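Local coordinates for protein tryparedoxin (Crithidia fasciculata, PDB 1O8X) that probably shuttles electrons as a thioredoxin-fold oxidoreductase in trypanosomatid defence against oxidative stress, its redox disulfide being disabled here by the engineered change, at residues 4-14 against 23-33; 65-73 against 97-108. The protein carries 1 engineered substitution. One frame throughout, in Å; residues are numbered along the deposited sequence.

Contact 1: 4-14 against 23-33; sequences LDKYLPGIEKL and VKSLAGKLVFF
Leu4 and Phe33 show how an N-terminal segment can be fastened to a sheet almost wholly by interlocking hydrocarbon. Leu4 turns its two methyls to different neighbours. Leu4 CD1 packs on Leu26 CD1 at 3.7 Å, the two side chains crossing at about a right angle, and also touches Val23 CG1 and Val31 CG2, while CD2 reaches the CZ end of Phe33. With CG anti to the carbonyl carbon, the fork at CG is aimed at segment 23-33, one methyl to each group of partners.

Phe33 in turn directs its edge toward the face of Tyr7 in an offset edge-to-face pair, centroids 5.7 Å apart and planes at 69°. Phe33 CZ lies 3.8 Å from Tyr7 CB, and Leu8 CD1 meets the CE2 side of the phenyl ring at its edge. The phenol end of Tyr7 is used elsewhere, since its OH is hydrogen-bonded to Gly120 O.

At the other end Val23 wedges against the chain as it enters strand 13-16. With CG1 anti to the backbone N (chi1 171°), that methyl faces Leu4, whereas Val23 CG2 packs 3.7 Å from Leu14 CG and 3.2 Å from Ile11 O. Val23 N donates to Glu12 O over 2.8 Å, nearly straight at 170° but from above the carbonyl plane. A water also donates to Glu12 O and accepts from Lys24 N, extending the polar link into the 3-10 turn 23-26.

The chemistry is thus divided: a direct backbone bond and a water bridge fix the outer end, while the buried leucines and aromatic rings rely on shape, implying that close fit rather than charge seats segment 4-14 on this side of the thioredoxin-fold sheet.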
loop_
_atom_site.group_PDB
_atom_site.type_symbol
_atom_site.label_atom_id
_atom_site.label_comp_id
_atom_site.label_asym_id
_atom_site.label_seq_id
_atom_site.Cartn_x
_atom_site.Cartn_y
_atom_site.Cartn_z
ATOM N N LEU A 4 11.706 -4.280 -5.571
ATOM C CA LEU A 4 11.029 -3.020 -5.254
ATOM C C LEU A 4 11.722 -1.756 -5.761
ATOM O O LEU A 4 11.099 -0.691 -5.819
ATOM C CB LEU A 4 10.784 -2.899 -3.751
ATOM C CG LEU A 4 9.803 -3.887 -3.115
ATOM C CD1 LEU A 4 9.714 -3.620 -1.629
ATOM C CD2 LEU A 4 8.411 -3.825 -3.766
ATOM N N ASP A 5 13.002 -1.868 -6.119
ATOM C CA ASP A 5 13.746 -0.730 -6.662
ATOM C C ASP A 5 13.077 -0.136 -7.903
ATOM O O ASP A 5 13.128 1.073 -8.122
ATOM C CB ASP A 5 15.195 -1.113 -6.965
ATOM C CG ASP A 5 16.156 0.056 -6.801
ATOM O OD1 ASP A 5 15.876 0.968 -5.988
ATOM O OD2 ASP A 5 17.221 0.153 -7.445
ATOM N N LYS A 6 12.445 -0.994 -8.697
ATOM C CA LYS A 6 11.656 -0.584 -9.853
ATOM C C LYS A 6 10.565 0.437 -9.484
ATOM O O LYS A 6 10.339 1.416 -10.202
ATOM C CB LYS A 6 11.020 -1.825 -10.483
ATOM C CG LYS A 6 10.449 -1.624 -11.863
ATOM C CD LYS A 6 9.594 -2.812 -12.262
ATOM C CE LYS A 6 8.734 -2.473 -13.463
ATOM N NZ LYS A 6 8.401 -3.684 -14.254
ATOM N N TYR A 7 9.901 0.197 -8.354
ATOM C CA TYR A 7 8.741 0.984 -7.940
ATOM C C TYR A 7 9.098 2.139 -7.035
ATOM O O TYR A 7 8.453 3.186 -7.074
ATOM C CB TYR A 7 7.752 0.074 -7.219
ATOM C CG TYR A 7 7.308 -1.063 -8.088
ATOM C CD1 TYR A 7 7.482 -2.378 -7.688
ATOM C CD2 TYR A 7 6.736 -0.821 -9.332
ATOM C CE1 TYR A 7 7.081 -3.426 -8.495
ATOM C CE2 TYR A 7 6.331 -1.850 -10.137
ATOM C CZ TYR A 7 6.515 -3.151 -9.729
ATOM O OH TYR A 7 6.090 -4.157 -10.559
ATOM N N LEU A 8 10.124 1.916 -6.220
ATOM C CA LEU A 8 10.617 2.892 -5.257
ATOM C C LEU A 8 12.121 3.066 -5.462
ATOM O O LEU A 8 12.913 2.607 -4.631
ATOM C CB LEU A 8 10.331 2.423 -3.822
ATOM C CG LEU A 8 8.919 1.948 -3.450
ATOM C CD1 LEU A 8 8.944 1.124 -2.170
ATOM C CD2 LEU A 8 7.973 3.128 -3.311
ATOM N N PRO A 9 12.512 3.715 -6.563
ATOM C CA PRO A 9 13.933 3.837 -6.903
ATOM C C PRO A 9 14.671 4.705 -5.894
ATOM O O PRO A 9 14.322 5.870 -5.689
ATOM C CB PRO A 9 13.918 4.484 -8.297
ATOM C CG PRO A 9 12.611 5.175 -8.403
ATOM C CD PRO A 9 11.653 4.406 -7.544
ATOM N N GLY A 10 15.659 4.102 -5.245
ATOM C CA GLY A 10 16.523 4.811 -4.322
ATOM C C GLY A 10 15.875 5.215 -3.014
ATOM O O GLY A 10 16.370 6.106 -2.328
ATOM N N ILE A 11 14.764 4.569 -2.668
ATOM C CA ILE A 11 14.161 4.776 -1.359
ATOM C C ILE A 11 14.565 3.614 -0.459
ATOM O O ILE A 11 14.164 2.472 -0.683
ATOM C CB ILE A 11 12.620 4.930 -1.458
ATOM C CG1 ILE A 11 12.252 6.206 -2.229
ATOM C CG2 ILE A 11 11.992 4.945 -0.064
ATOM C CD1 ILE A 11 10.793 6.273 -2.675
ATOM N N GLU A 12 15.373 3.912 0.552
ATOM C CA GLU A 12 15.925 2.883 1.425
ATOM C C GLU A 12 15.090 2.657 2.678
ATOM O O GLU A 12 15.192 1.614 3.313
ATOM C CB GLU A 12 17.351 3.257 1.830
ATOM C CG GLU A 12 18.404 2.965 0.773
ATOM C CD GLU A 12 19.786 2.782 1.376
ATOM O OE1 GLU A 12 20.168 3.586 2.254
ATOM O OE2 GLU A 12 20.497 1.830 0.977
ATOM N N LYS A 13 14.280 3.648 3.038
ATOM C CA LYS A 13 13.501 3.592 4.271
ATOM C C LYS A 13 12.056 3.986 4.039
ATOM O O LYS A 13 11.766 4.851 3.218
ATOM C CB LYS A 13 14.104 4.498 5.346
ATOM C CG LYS A 13 15.506 4.103 5.787
ATOM C CD LYS A 13 15.731 4.400 7.257
ATOM C CE LYS A 13 17.113 3.953 7.691
ATOM N NZ LYS A 13 18.204 4.716 7.002
ATOM N N LEU A 14 11.164 3.345 4.783
ATOM C CA LEU A 14 9.742 3.678 4.762
ATOM C C LEU A 14 9.307 4.027 6.166
ATOM O O LEU A 14 9.905 3.554 7.140
ATOM C CB LEU A 14 8.908 2.497 4.255
ATOM C CG LEU A 14 9.191 1.998 2.842
ATOM C CD1 LEU A 14 8.444 0.684 2.637
ATOM C CD2 LEU A 14 8.757 3.041 1.825
ATOM N N VAL A 23 13.607 -0.733 3.581
ATOM C CA VAL A 23 12.899 -1.419 2.497
ATOM C C VAL A 23 13.348 -2.887 2.401
ATOM O O VAL A 23 12.557 -3.769 2.032
ATOM C CB VAL A 23 13.047 -0.645 1.169
ATOM C CG1 VAL A 23 12.524 -1.439 -0.017
ATOM C CG2 VAL A 23 12.321 0.690 1.272
ATOM N N LYS A 24 14.602 -3.152 2.779
ATOM C CA LYS A 24 15.141 -4.516 2.828
ATOM C C LYS A 24 14.349 -5.477 3.720
ATOM O O LYS A 24 14.368 -6.685 3.495
ATOM C CB LYS A 24 16.607 -4.499 3.302
ATOM C CG LYS A 24 17.609 -4.034 2.265
ATOM C CD LYS A 24 19.042 -4.232 2.751
ATOM C CE LYS A 24 20.047 -3.581 1.798
ATOM N NZ LYS A 24 20.378 -4.463 0.634
ATOM N N SER A 25 13.660 -4.947 4.730
ATOM C CA SER A 25 12.890 -5.773 5.657
ATOM C C SER A 25 11.666 -6.417 4.988
ATOM O O SER A 25 11.009 -7.267 5.587
ATOM C CB SER A 25 12.447 -4.950 6.882
ATOM O OG SER A 25 11.458 -3.999 6.533
ATOM N N LEU A 26 11.356 -6.002 3.756
ATOM C CA LEU A 26 10.221 -6.558 3.022
ATOM C C LEU A 26 10.565 -7.827 2.226
ATOM O O LEU A 26 9.711 -8.389 1.557
ATOM C CB LEU A 26 9.655 -5.483 2.096
ATOM C CG LEU A 26 9.115 -4.231 2.809
ATOM C CD1 LEU A 26 8.441 -3.265 1.853
ATOM C CD2 LEU A 26 8.180 -4.596 3.948
ATOM N N ALA A 27 11.814 -8.291 2.311
ATOM C CA ALA A 27 12.249 -9.480 1.576
ATOM C C ALA A 27 11.282 -10.656 1.702
ATOM O O ALA A 27 10.888 -11.042 2.805
ATOM C CB ALA A 27 13.636 -9.894 2.066
ATOM N N GLY A 28 10.904 -11.224 0.560
ATOM C CA GLY A 28 10.053 -12.395 0.543
ATOM C C GLY A 28 8.564 -12.127 0.682
ATOM O O GLY A 28 7.781 -13.042 0.499
ATOM N N LYS A 29 8.175 -10.881 0.976
ATOM C CA LYS A 29 6.755 -10.546 1.187
ATOM C C LYS A 29 6.035 -10.179 -0.096
ATOM O O LYS A 29 6.670 -9.798 -1.083
ATOM C CB LYS A 29 6.625 -9.379 2.170
ATOM C CG LYS A 29 7.115 -9.769 3.574
ATOM C CD LYS A 29 6.655 -8.826 4.654
ATOM C CE LYS A 29 7.278 -9.223 5.995
ATOM N NZ LYS A 29 6.707 -8.473 7.157
ATOM N N LEU A 30 4.712 -10.314 -0.066
ATOM C CA LEU A 30 3.861 -9.604 -1.015
ATOM C C LEU A 30 3.700 -8.189 -0.474
ATOM O O LEU A 30 3.459 -8.006 0.722
ATOM C CB LEU A 30 2.508 -10.298 -1.110
ATOM C CG LEU A 30 1.454 -9.600 -1.977
ATOM C CD1 LEU A 30 1.803 -9.515 -3.443
ATOM C CD2 LEU A 30 0.127 -10.313 -1.784
ATOM N N VAL A 31 3.840 -7.192 -1.342
ATOM C CA VAL A 31 3.746 -5.803 -0.921
ATOM C C VAL A 31 2.576 -5.158 -1.624
ATOM O O VAL A 31 2.532 -5.134 -2.852
ATOM C CB VAL A 31 5.049 -5.031 -1.239
ATOM C CG1 VAL A 31 4.895 -3.561 -0.892
ATOM C CG2 VAL A 31 6.207 -5.640 -0.449
ATOM N N PHE A 32 1.635 -4.635 -0.847
ATOM C CA PHE A 32 0.517 -3.905 -1.424
ATOM C C PHE A 32 0.773 -2.415 -1.328
ATOM O O PHE A 32 0.911 -1.870 -0.219
ATOM C CB PHE A 32 -0.766 -4.189 -0.649
ATOM C CG PHE A 32 -1.349 -5.542 -0.873
ATOM C CD1 PHE A 32 -1.229 -6.501 0.125
ATOM C CD2 PHE A 32 -2.077 -5.847 -2.032
ATOM C CE1 PHE A 32 -1.775 -7.759 -0.021
ATOM C CE2 PHE A 32 -2.629 -7.113 -2.206
ATOM C CZ PHE A 32 -2.493 -8.072 -1.193
ATOM N N PHE A 33 0.788 -1.736 -2.463
ATOM C CA PHE A 33 0.777 -0.276 -2.507
ATOM C C PHE A 33 -0.658 0.197 -2.372
ATOM O O PHE A 33 -1.521 -0.179 -3.179
ATOM C CB PHE A 33 1.367 0.207 -3.829
ATOM C CG PHE A 33 2.793 -0.195 -4.027
ATOM C CD1 PHE A 33 3.152 -1.003 -5.096
ATOM C CD2 PHE A 33 3.779 0.250 -3.146
ATOM C CE1 PHE A 33 4.491 -1.370 -5.298
ATOM C CE2 PHE A 33 5.111 -0.116 -3.327
ATOM C CZ PHE A 33 5.464 -0.925 -4.417
HETATM O O HOH W 1 16.703 -0.898 2.561
#

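Contact 2: 65-73 against 97-108; sequences VVFCTWDEE and VQKLSKHFNVES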
loop_
_atom_site.group_PDB
_atom_site.type_symbol
_atom_site.label_atom_id
_atom_site.label_comp_id
_atom_site.label_asym_id
_atom_site.label_seq_id
_atom_site.Cartn_x
_atom_site.Cartn_y
_atom_site.Cartn_z
ATOM N N VAL A 65 1.625 -3.629 3.753
ATOM C CA VAL A 65 0.926 -2.543 3.062
ATOM C C VAL A 65 1.801 -1.292 3.143
ATOM O O VAL A 65 2.301 -0.943 4.219
ATOM C CB VAL A 65 -0.490 -2.288 3.649
ATOM C CG1 VAL A 65 -1.135 -1.084 2.974
ATOM C CG2 VAL A 65 -1.365 -3.504 3.470
ATOM N N VAL A 66 1.991 -0.626 2.006
ATOM C CA VAL A 66 2.748 0.610 1.924
ATOM C C VAL A 66 1.816 1.703 1.411
ATOM O O VAL A 66 1.389 1.681 0.256
ATOM C CB VAL A 66 3.966 0.462 0.998
ATOM C CG1 VAL A 66 4.726 1.776 0.885
ATOM C CG2 VAL A 66 4.887 -0.646 1.510
ATOM N N PHE A 67 1.473 2.645 2.282
ATOM C CA PHE A 67 0.638 3.779 1.908
ATOM C C PHE A 67 1.381 4.723 0.964
ATOM O O PHE A 67 2.490 5.189 1.280
ATOM C CB PHE A 67 0.194 4.504 3.187
ATOM C CG PHE A 67 -0.594 5.779 2.952
ATOM C CD1 PHE A 67 -1.601 5.850 1.993
ATOM C CD2 PHE A 67 -0.343 6.899 3.741
ATOM C CE1 PHE A 67 -2.318 7.034 1.816
ATOM C CE2 PHE A 67 -1.051 8.072 3.554
ATOM C CZ PHE A 67 -2.042 8.134 2.590
ATOM N N CYS A 68 0.755 4.966 -0.189
ATOM C CA CYS A 68 1.248 5.853 -1.235
ATOM C C CYS A 68 0.266 7.010 -1.344
ATOM O O CYS A 68 -0.804 6.877 -1.929
ATOM C CB CYS A 68 1.326 5.087 -2.550
ATOM S SG CYS A 68 2.513 3.738 -2.526
ATOM N N THR A 69 0.626 8.142 -0.758
ATOM C CA THR A 69 -0.320 9.215 -0.569
ATOM C C THR A 69 -0.656 10.063 -1.812
ATOM O O THR A 69 0.211 10.341 -2.629
ATOM C CB THR A 69 0.188 10.092 0.588
ATOM O OG1 THR A 69 -0.834 11.017 0.950
ATOM C CG2 THR A 69 1.383 10.962 0.169
ATOM N N TRP A 70 -1.924 10.447 -1.936
ATOM C CA TRP A 70 -2.330 11.508 -2.860
ATOM C C TRP A 70 -2.669 12.817 -2.109
ATOM O O TRP A 70 -3.174 13.771 -2.708
ATOM C CB TRP A 70 -3.516 11.057 -3.716
ATOM C CG TRP A 70 -3.145 10.154 -4.875
ATOM C CD1 TRP A 70 -1.973 9.452 -5.064
ATOM C CD2 TRP A 70 -3.976 9.842 -5.987
ATOM N NE1 TRP A 70 -2.032 8.748 -6.247
ATOM C CE2 TRP A 70 -3.253 8.968 -6.830
ATOM C CE3 TRP A 70 -5.266 10.225 -6.371
ATOM C CZ2 TRP A 70 -3.783 8.478 -8.030
ATOM C CZ3 TRP A 70 -5.792 9.733 -7.543
ATOM C CH2 TRP A 70 -5.055 8.864 -8.363
ATOM N N ASP A 71 -2.388 12.856 -0.808
ATOM C CA ASP A 71 -2.419 14.111 -0.062
ATOM C C ASP A 71 -1.290 15.025 -0.502
ATOM O O ASP A 71 -0.144 14.602 -0.588
ATOM C CB ASP A 71 -2.294 13.871 1.438
ATOM C CG ASP A 71 -3.583 13.385 2.040
ATOM O OD1 ASP A 71 -4.565 14.160 2.098
ATOM O OD2 ASP A 71 -3.704 12.230 2.440
ATOM N N GLU A 72 -1.619 16.297 -0.721
ATOM C CA GLU A 72 -0.616 17.290 -1.111
ATOM C C GLU A 72 -0.106 18.152 0.032
ATOM O O GLU A 72 0.838 18.917 -0.150
ATOM C CB GLU A 72 -1.137 18.111 -2.286
ATOM C CG GLU A 72 -1.296 17.192 -3.475
ATOM C CD GLU A 72 -1.756 17.875 -4.732
ATOM O OE1 GLU A 72 -1.344 19.020 -4.991
ATOM O OE2 GLU A 72 -2.509 17.237 -5.476
ATOM N N GLU A 73 -0.742 18.031 1.193
ATOM C CA GLU A 73 -0.318 18.738 2.405
ATOM C C GLU A 73 0.285 17.754 3.397
ATOM O O GLU A 73 -0.319 16.716 3.678
ATOM C CB GLU A 73 -1.526 19.394 3.051
ATOM C CG GLU A 73 -2.155 20.511 2.243
ATOM C CD GLU A 73 -3.389 21.059 2.927
ATOM O OE1 GLU A 73 -4.405 20.342 2.972
ATOM O OE2 GLU A 73 -3.344 22.199 3.428
ATOM N N VAL A 97 5.804 8.606 -5.566
ATOM C CA VAL A 97 4.419 8.133 -5.524
ATOM C C VAL A 97 3.652 8.533 -6.778
ATOM O O VAL A 97 2.869 7.740 -7.320
ATOM C CB VAL A 97 3.676 8.635 -4.262
ATOM C CG1 VAL A 97 2.189 8.290 -4.352
ATOM C CG2 VAL A 97 4.288 8.016 -3.022
ATOM N N GLN A 98 3.880 9.742 -7.262
ATOM C CA GLN A 98 3.178 10.210 -8.453
ATOM C C GLN A 98 3.617 9.407 -9.670
ATOM O O GLN A 98 2.802 9.015 -10.498
ATOM C CB GLN A 98 3.445 11.695 -8.669
ATOM C CG GLN A 98 2.802 12.565 -7.610
ATOM C CD GLN A 98 3.350 13.978 -7.582
ATOM O OE1 GLN A 98 4.413 14.257 -8.135
ATOM N NE2 GLN A 98 2.625 14.872 -6.929
ATOM N N LYS A 99 4.905 9.117 -9.743
ATOM C CA LYS A 99 5.415 8.321 -10.853
ATOM C C LYS A 99 4.892 6.876 -10.785
ATOM O O LYS A 99 4.546 6.283 -11.806
ATOM C CB LYS A 99 6.929 8.415 -10.900
ATOM C CG LYS A 99 7.373 9.748 -11.528
ATOM C CD LYS A 99 8.820 10.054 -11.229
ATOM C CE LYS A 99 9.271 11.337 -11.905
ATOM N NZ LYS A 99 10.747 11.503 -11.775
ATOM N N LEU A 100 4.796 6.333 -9.575
ATOM C CA LEU A 100 4.248 4.994 -9.366
ATOM C C LEU A 100 2.760 4.929 -9.739
ATOM O O LEU A 100 2.299 3.951 -10.351
ATOM C CB LEU A 100 4.459 4.587 -7.911
ATOM C CG LEU A 100 4.137 3.135 -7.580
ATOM C CD1 LEU A 100 4.927 2.158 -8.449
ATOM C CD2 LEU A 100 4.393 2.855 -6.109
ATOM N N SER A 101 2.022 5.982 -9.385
ATOM C CA SER A 101 0.614 6.099 -9.748
ATOM C C SER A 101 0.459 6.061 -11.262
ATOM O O SER A 101 -0.419 5.389 -11.787
ATOM C CB SER A 101 0.038 7.400 -9.196
ATOM O OG SER A 101 0.095 7.419 -7.782
ATOM N N LYS A 102 1.343 6.760 -11.969
ATOM C CA LYS A 102 1.328 6.723 -13.421
ATOM C C LYS A 102 1.690 5.331 -13.944
ATOM O O LYS A 102 1.013 4.806 -14.821
ATOM C CB LYS A 102 2.263 7.798 -14.006
ATOM C CG LYS A 102 2.412 7.693 -15.507
ATOM C CD LYS A 102 3.209 8.831 -16.116
ATOM C CE LYS A 102 3.254 8.650 -17.617
ATOM N NZ LYS A 102 3.968 9.758 -18.320
ATOM N N HIS A 103 2.731 4.728 -13.380
ATOM C CA HIS A 103 3.176 3.409 -13.829
ATOM C C HIS A 103 2.049 2.376 -13.780
ATOM O O HIS A 103 1.893 1.572 -14.717
ATOM C CB HIS A 103 4.351 2.927 -12.988
ATOM C CG HIS A 103 4.808 1.546 -13.342
ATOM N ND1 HIS A 103 5.520 1.258 -14.489
ATOM C CD2 HIS A 103 4.604 0.361 -12.720
ATOM C CE1 HIS A 103 5.762 -0.040 -14.538
ATOM N NE2 HIS A 103 5.213 -0.608 -13.480
ATOM N N PHE A 104 1.257 2.401 -12.705
ATOM C CA PHE A 104 0.130 1.480 -12.554
ATOM C C PHE A 104 -1.192 1.991 -13.072
ATOM O O PHE A 104 -2.224 1.370 -12.844
ATOM C CB PHE A 104 0.006 1.086 -11.085
ATOM C CG PHE A 104 0.945 0.002 -10.711
ATOM C CD1 PHE A 104 1.904 0.190 -9.727
ATOM C CD2 PHE A 104 0.883 -1.224 -11.392
ATOM C CE1 PHE A 104 2.810 -0.878 -9.415
ATOM C CE2 PHE A 104 1.734 -2.252 -11.090
ATOM C CZ PHE A 104 2.705 -2.074 -10.112
ATOM N N ASN A 105 -1.166 3.133 -13.752
ATOM C CA ASN A 105 -2.380 3.751 -14.264
ATOM C C ASN A 105 -3.468 3.878 -13.199
ATOM O O ASN A 105 -4.637 3.562 -13.423
ATOM C CB ASN A 105 -2.914 3.056 -15.519
ATOM C CG ASN A 105 -3.933 3.910 -16.245
ATOM O OD1 ASN A 105 -3.955 5.142 -16.099
ATOM N ND2 ASN A 105 -4.802 3.268 -17.003
ATOM N N VAL A 106 -3.071 4.387 -12.040
ATOM C CA VAL A 106 -4.023 4.634 -10.971
ATOM C C VAL A 106 -4.734 5.948 -11.284
ATOM O O VAL A 106 -4.121 7.017 -11.283
ATOM C CB VAL A 106 -3.330 4.736 -9.604
ATOM C CG1 VAL A 106 -4.367 4.929 -8.520
ATOM C CG2 VAL A 106 -2.500 3.497 -9.313
ATOM N N GLU A 107 -6.031 5.864 -11.524
ATOM C CA GLU A 107 -6.790 7.037 -11.957
ATOM C C GLU A 107 -7.745 7.513 -10.879
ATOM O O GLU A 107 -8.157 8.678 -10.855
ATOM C CB GLU A 107 -7.574 6.708 -13.212
ATOM C CG GLU A 107 -6.716 6.561 -14.445
ATOM C CD GLU A 107 -7.575 6.495 -15.679
ATOM O OE1 GLU A 107 -8.356 5.523 -15.806
ATOM O OE2 GLU A 107 -7.476 7.425 -16.500
ATOM N N SER A 108 -8.105 6.593 -9.992
ATOM C CA SER A 108 -8.950 6.906 -8.855
ATOM C C SER A 108 -8.420 6.193 -7.631
ATOM O O SER A 108 -7.633 5.229 -7.715
ATOM C CB SER A 108 -10.402 6.513 -9.092
ATOM O OG SER A 108 -10.505 5.115 -9.211
#
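Trp70 spans the contact from just beyond strand 65-69, reaching with its indole toward the end of helix 97-103. Trp70 NE1 donates to Ser101 OG at 2.9 Å with an angle of 163°, the oxygen lying close to the ring plane. Ser101 OG in turn donates to Val97 O, 2.8 Å away. That carbonyl also accepts from Ser101 N, and the two donors come from opposite faces of its plane. Accepting from Trp70 and donating to Val97, the hydroxyl has its rotation fixed at both ends.

The tight part lies beside this pair of bonds. Val97 CG1 sits 3.8 Å from Cys68 CB and 3.3 Å from Thr69 O; CG1 is anti to the backbone N (chi1 172°), which brings it over the strand end. Cys68 SG more loosely meets Leu100 CD2 at 4.1 Å. Such helix-on-sheet packing is the core arrangement of the thioredoxin fold, and here the short axes run nearly perpendicular (97°), 8.7 Å apart.

Toward solvent the fit changes character. A Schellman motif with Asn105 as its C-prime residue ends the helix, and the chain then passes the six-membered side of Trp70. Val106 CG1 still packs on Trp70 CZ2 at 3.6 Å, the two side chains crossing at a slant, and Val106 O lies at the indole edge. Beyond it, the exposed Glu107 and Ser108 approach the ring through backbone atoms, their side chains starting away from segment 65-73.

Overall arrangement
The two contacts meet on one sheet, through the neighbouring strands 30-36 and 63-69, where Phe32 O and Val66 N are probably hydrogen-bonded. Contact 1 is the more buried, pairing an N-terminal segment with hydrocarbon and aromatic surface and keeping its polar link at one end. Contact 2 is only partly buried: apolar beneath helix 94-103, it includes a buried hydroxyl between indole and carbonyl, and its loop end is exposed. Tyr7 joins them, packing against Leu100, His103 and Phe104 of segment 97-108, while Phe33 also touches Leu100 and Cys68. Segment 4-14 and helix 94-103 thus pack side by side, largely through apolar groups, against this sheet.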